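Local coordinates for heme-binding protein A (Haemophilus parasuis 29755, PDB 3TPA) that probably binds glutathione as a solute-binding protein of the Pasteurellaceae GbpA family, although it is named for heme binding, at residues S250-A253 with Q254-K257; N315-P318 with D319-G323. The protein carries 1 engineered substitution. All blocks are in the same frame, centred on the assembly; numbering follows the deposited sequence.

Contact 1 (S250-A253 with Q254-K257); sequences SDIA and QMKK
Met255 and Ile252 meet on the buried flank of a short helix, where Ile252 CD1 lies 3.9 Å from Met255 SD. The two side chains run obliquely past one another, the methyl end of the isoleucine resting against the thioether. Met255 places CG opposite its own carbonyl carbon (chi1 -74°) and is fully extended beyond it, a shape that carries the chain back along the preceding turn until CE stands 3.9 Å from Asp251 CB. An unbranched, flexible methionine suits this course, and the branched isoleucine offers CD1 to Met255 and CG2 to Lys256. Tyr233 of helix 229-237, Ile261 and Leu263 of strand 261-276, and Tyr487 and Pro489 of strand 478-491 pack against this flank.

The backbone beneath is a turn of helix 249-255. Met255 N donates to Asp251 O at 2.9 Å and Lys256 N to Ile252 O at 3.0 Å, the regular i to i+4 pattern of an alpha helix. Met255 CG also comes within 3.2 Å of Asp251 O.

Toward solvent the packing thins out. There a water bridges the helix, donating to Ser250 O and accepting from Gln254 N at 2.9 Å, in place of a direct bond between them. Small Ala253 adds only a methyl to this exposed side. Gln254, bent at chi2, directs its amide to Asp258, to which NE2 is hydrogen-bonded. Lys256 stretches its aliphatic part along the turn, and the length of this stem lets CE lie 3.9 Å from Ile252 CG2 while NZ reaches toward Glu265, with which it makes a long, weak ion pair.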
loop_
_atom_site.group_PDB
_atom_site.type_symbol
_atom_site.label_atom_id
_atom_site.label_comp_id
_atom_site.label_asym_id
_atom_site.label_seq_id
_atom_site.Cartn_x
_atom_site.Cartn_y
_atom_site.Cartn_z
ATOM N N SER A 250 -2.285 -10.365 20.257
ATOM C CA SER A 250 -2.618 -10.770 21.623
ATOM C C SER A 250 -2.295 -9.680 22.638
ATOM O O SER A 250 -2.899 -9.628 23.703
ATOM C CB SER A 250 -1.808 -12.014 22.012
ATOM O OG SER A 250 -1.898 -13.021 21.026
ATOM N N ASP A 251 -1.295 -8.858 22.330
ATOM C CA ASP A 251 -0.824 -7.824 23.245
ATOM C C ASP A 251 -1.556 -6.492 23.094
ATOM O O ASP A 251 -1.439 -5.621 23.943
ATOM C CB ASP A 251 0.684 -7.568 23.048
ATOM C CG ASP A 251 1.550 -8.721 23.515
ATOM O OD1 ASP A 251 1.192 -9.384 24.509
ATOM O OD2 ASP A 251 2.608 -8.959 22.881
ATOM N N ILE A 252 -2.285 -6.315 22.004
ATOM C CA ILE A 252 -2.904 -5.021 21.711
ATOM C C ILE A 252 -3.857 -4.527 22.802
ATOM O O ILE A 252 -3.780 -3.371 23.235
ATOM C CB ILE A 252 -3.614 -5.018 20.347
ATOM C CG1 ILE A 252 -2.578 -5.060 19.222
ATOM C CG2 ILE A 252 -4.446 -3.771 20.201
ATOM C CD1 ILE A 252 -1.645 -3.849 19.184
ATOM N N ALA A 253 -4.754 -5.404 23.242
ATOM C CA ALA A 253 -5.727 -5.055 24.275
ATOM C C ALA A 253 -5.066 -4.524 25.553
ATOM O O ALA A 253 -5.491 -3.517 26.107
ATOM C CB ALA A 253 -6.609 -6.260 24.596
ATOM N N GLN A 254 -4.022 -5.190 26.022
ATOM C CA GLN A 254 -3.305 -4.681 27.184
ATOM C C GLN A 254 -2.469 -3.420 26.898
ATOM O O GLN A 254 -2.272 -2.591 27.793
ATOM C CB GLN A 254 -2.428 -5.765 27.810
ATOM C CG GLN A 254 -1.581 -5.250 28.980
ATOM C CD GLN A 254 -2.435 -4.693 30.107
ATOM O OE1 GLN A 254 -3.515 -5.212 30.402
ATOM N NE2 GLN A 254 -1.956 -3.630 30.741
ATOM N N MET A 255 -1.959 -3.289 25.669
ATOM C CA MET A 255 -1.218 -2.080 25.285
ATOM C C MET A 255 -2.131 -0.864 25.397
ATOM O O MET A 255 -1.689 0.218 25.753
ATOM C CB MET A 255 -0.661 -2.156 23.854
ATOM C CG MET A 255 0.526 -3.057 23.636
ATOM S SD MET A 255 1.033 -3.097 21.886
ATOM C CE MET A 255 2.416 -4.242 21.975
ATOM N N LYS A 256 -3.406 -1.049 25.068
ATOM C CA LYS A 256 -4.387 0.026 25.174
ATOM C C LYS A 256 -4.595 0.490 26.625
ATOM O O LYS A 256 -5.157 1.554 26.864
ATOM C CB LYS A 256 -5.719 -0.403 24.555
ATOM C CG LYS A 256 -5.760 -0.311 23.011
ATOM C CD LYS A 256 -6.982 -1.024 22.441
ATOM C CE LYS A 256 -7.038 -0.949 20.922
ATOM N NZ LYS A 256 -8.231 -1.690 20.399
ATOM N N LYS A 257 -4.144 -0.313 27.584
ATOM C CA LYS A 257 -4.289 0.021 29.003
ATOM C C LYS A 257 -2.976 0.469 29.636
ATOM O O LYS A 257 -2.961 0.942 30.774
ATOM C CB LYS A 257 -4.841 -1.174 29.785
ATOM C CG LYS A 257 -6.229 -1.635 29.334
ATOM C CD LYS A 257 -6.588 -2.964 29.977
ATOM C CE LYS A 257 -7.983 -3.414 29.585
ATOM N NZ LYS A 257 -8.259 -4.801 30.050
HETATM O O HOH W 1 -3.232 -8.005 25.772
#

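Contact 2 (N315-P318 with D319-G323); sequences NPFP and DAVLG
Phe317 and Val321 pack against each other across a type I beta turn that runs from Pro318 to Val321, in the loop between strand 310-312 and helix 335-344. The turn has one hydrogen bond across it: Val321 N donates to Pro318 O at 3.0 Å. The bond is nearly straight at the hydrogen (166°), yet the donor stands above the carbonyl plane instead of on a lone pair. Asp319, which is exposed, and Ala320 hold the two central positions of the turn. Pro318, at its start, supplies the carbonyl that accepts the closing bond, and its ring gives an apolar edge to Val321 and to Leu269 of strand 261-276.

Val321 CG1 lies over one face of the Phe317 ring in a CH-pi contact, 4.2 Å from the centroid and 19° from the normal, while Pro316 CG approaches the opposite face near the rim. Phe317 holds CG between its backbone N and carbonyl carbon (chi1 37°), which turns one ring face to Val321. Being beta-branched, Val321 can use both methyls: with CG1 anti to the backbone N and on the ring, CG2 is left to meet Pro318 CD at 4.1 Å. Phe422 of helix 420-427 adds an edge-to-face partner to Phe317, and Leu423 touches the same side chain.

Gly323 passes the ring at its edge, its C 3.8 Å from Phe317 CE1. Its positive phi is a conformation that glycine adopts readily, having no side chain to collide with the carbonyl before it.

Polar bridging closes the loop. Asn315 OD1 accepts a hydrogen bond from the backbone N of Asn325, and it also accepts from a water, at 2.9 Å; the same water donates its other hydrogen to Gly323 O at 2.8 Å.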
loop_
_atom_site.group_PDB
_atom_site.type_symbol
_atom_site.label_atom_id
_atom_site.label_comp_id
_atom_site.label_asym_id
_atom_site.label_seq_id
_atom_site.Cartn_x
_atom_site.Cartn_y
_atom_site.Cartn_z
ATOM N N ASN A 315 -17.794 -0.401 2.226
ATOM C CA ASN A 315 -17.346 -0.076 0.870
ATOM C C ASN A 315 -16.178 -0.978 0.495
ATOM O O ASN A 315 -15.559 -1.605 1.379
ATOM C CB ASN A 315 -16.820 1.362 0.827
ATOM C CG ASN A 315 -17.932 2.409 0.831
ATOM O OD1 ASN A 315 -18.037 3.229 -0.079
ATOM N ND2 ASN A 315 -18.749 2.394 1.878
ATOM N N PRO A 316 -15.826 -1.017 -0.798
ATOM C CA PRO A 316 -14.637 -1.796 -1.183
ATOM C C PRO A 316 -13.298 -1.139 -0.800
ATOM O O PRO A 316 -12.252 -1.720 -1.081
ATOM C CB PRO A 316 -14.758 -1.880 -2.708
ATOM C CG PRO A 316 -15.572 -0.690 -3.077
ATOM C CD PRO A 316 -16.547 -0.493 -1.972
ATOM N N PHE A 317 -13.345 0.053 -0.205
ATOM C CA PHE A 317 -12.174 0.709 0.343
ATOM C C PHE A 317 -12.572 1.489 1.593
ATOM O O PHE A 317 -13.722 1.885 1.720
ATOM C CB PHE A 317 -11.484 1.619 -0.685
ATOM C CG PHE A 317 -12.428 2.351 -1.606
ATOM C CD1 PHE A 317 -13.277 3.329 -1.126
ATOM C CD2 PHE A 317 -12.444 2.068 -2.963
ATOM C CE1 PHE A 317 -14.133 4.013 -1.989
ATOM C CE2 PHE A 317 -13.297 2.747 -3.824
ATOM C CZ PHE A 317 -14.145 3.716 -3.334
ATOM N N PRO A 318 -11.631 1.693 2.530
ATOM C CA PRO A 318 -11.963 2.401 3.778
ATOM C C PRO A 318 -12.231 3.891 3.559
ATOM O O PRO A 318 -11.972 4.428 2.476
ATOM C CB PRO A 318 -10.708 2.205 4.642
ATOM C CG PRO A 318 -9.609 2.069 3.647
ATOM C CD PRO A 318 -10.216 1.297 2.487
ATOM N N ASP A 319 -12.726 4.558 4.597
ATOM C CA ASP A 319 -13.149 5.938 4.458
ATOM C C ASP A 319 -12.005 6.930 4.293
ATOM O O ASP A 319 -12.257 8.115 4.117
ATOM C CB ASP A 319 -14.100 6.358 5.595
ATOM C CG ASP A 319 -13.398 6.547 6.954
ATOM O OD1 ASP A 319 -12.206 6.223 7.111
ATOM O OD2 ASP A 319 -14.083 7.023 7.886
ATOM N N ALA A 320 -10.757 6.462 4.317
ATOM C CA ALA A 320 -9.646 7.347 3.964
ATOM C C ALA A 320 -9.552 7.571 2.448
ATOM O O ALA A 320 -8.892 8.510 2.004
ATOM C CB ALA A 320 -8.344 6.799 4.468
ATOM N N VAL A 321 -10.187 6.696 1.665
ATOM C CA VAL A 321 -10.043 6.729 0.206
ATOM C C VAL A 321 -11.095 7.603 -0.471
ATOM O O VAL A 321 -12.257 7.597 -0.080
ATOM C CB VAL A 321 -10.063 5.302 -0.417
ATOM C CG1 VAL A 321 -9.881 5.380 -1.912
ATOM C CG2 VAL A 321 -8.968 4.426 0.179
ATOM N N LEU A 322 -10.673 8.347 -1.493
ATOM C CA LEU A 322 -11.567 9.193 -2.284
ATOM C C LEU A 322 -12.727 8.382 -2.861
ATOM O O LEU A 322 -12.513 7.303 -3.407
ATOM C CB LEU A 322 -10.795 9.852 -3.434
ATOM C CG LEU A 322 -11.650 10.820 -4.264
ATOM C CD1 LEU A 322 -11.973 12.057 -3.436
ATOM C CD2 LEU A 322 -10.966 11.208 -5.555
ATOM N N GLY A 323 -13.946 8.904 -2.753
ATOM C CA GLY A 323 -15.119 8.214 -3.259
ATOM C C GLY A 323 -15.895 7.384 -2.238
ATOM O O GLY A 323 -16.974 6.880 -2.536
HETATM O O HOH W 2 -18.363 4.406 -2.726
#

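Overall arrangement
Contacts 1 and 2 follow one another along the chain and stand well apart, with centres about 27 Å from each other and nearest atoms about 16 Å. Both rest on strand 261-276: contact 1 against Ile261 and Leu263 near its start, contact 2 against Arg266, Glu267 and Leu269 farther along. This long strand belongs to the six-stranded mixed sheet and so links the two sites. Contact 1 is peripheral, its centre about 25 Å from that of the chain, whereas the centre of contact 2 lies about 14 Å from it, beside helices 420-427 and 458-475. Neither includes a bound ligand; both are structural packing.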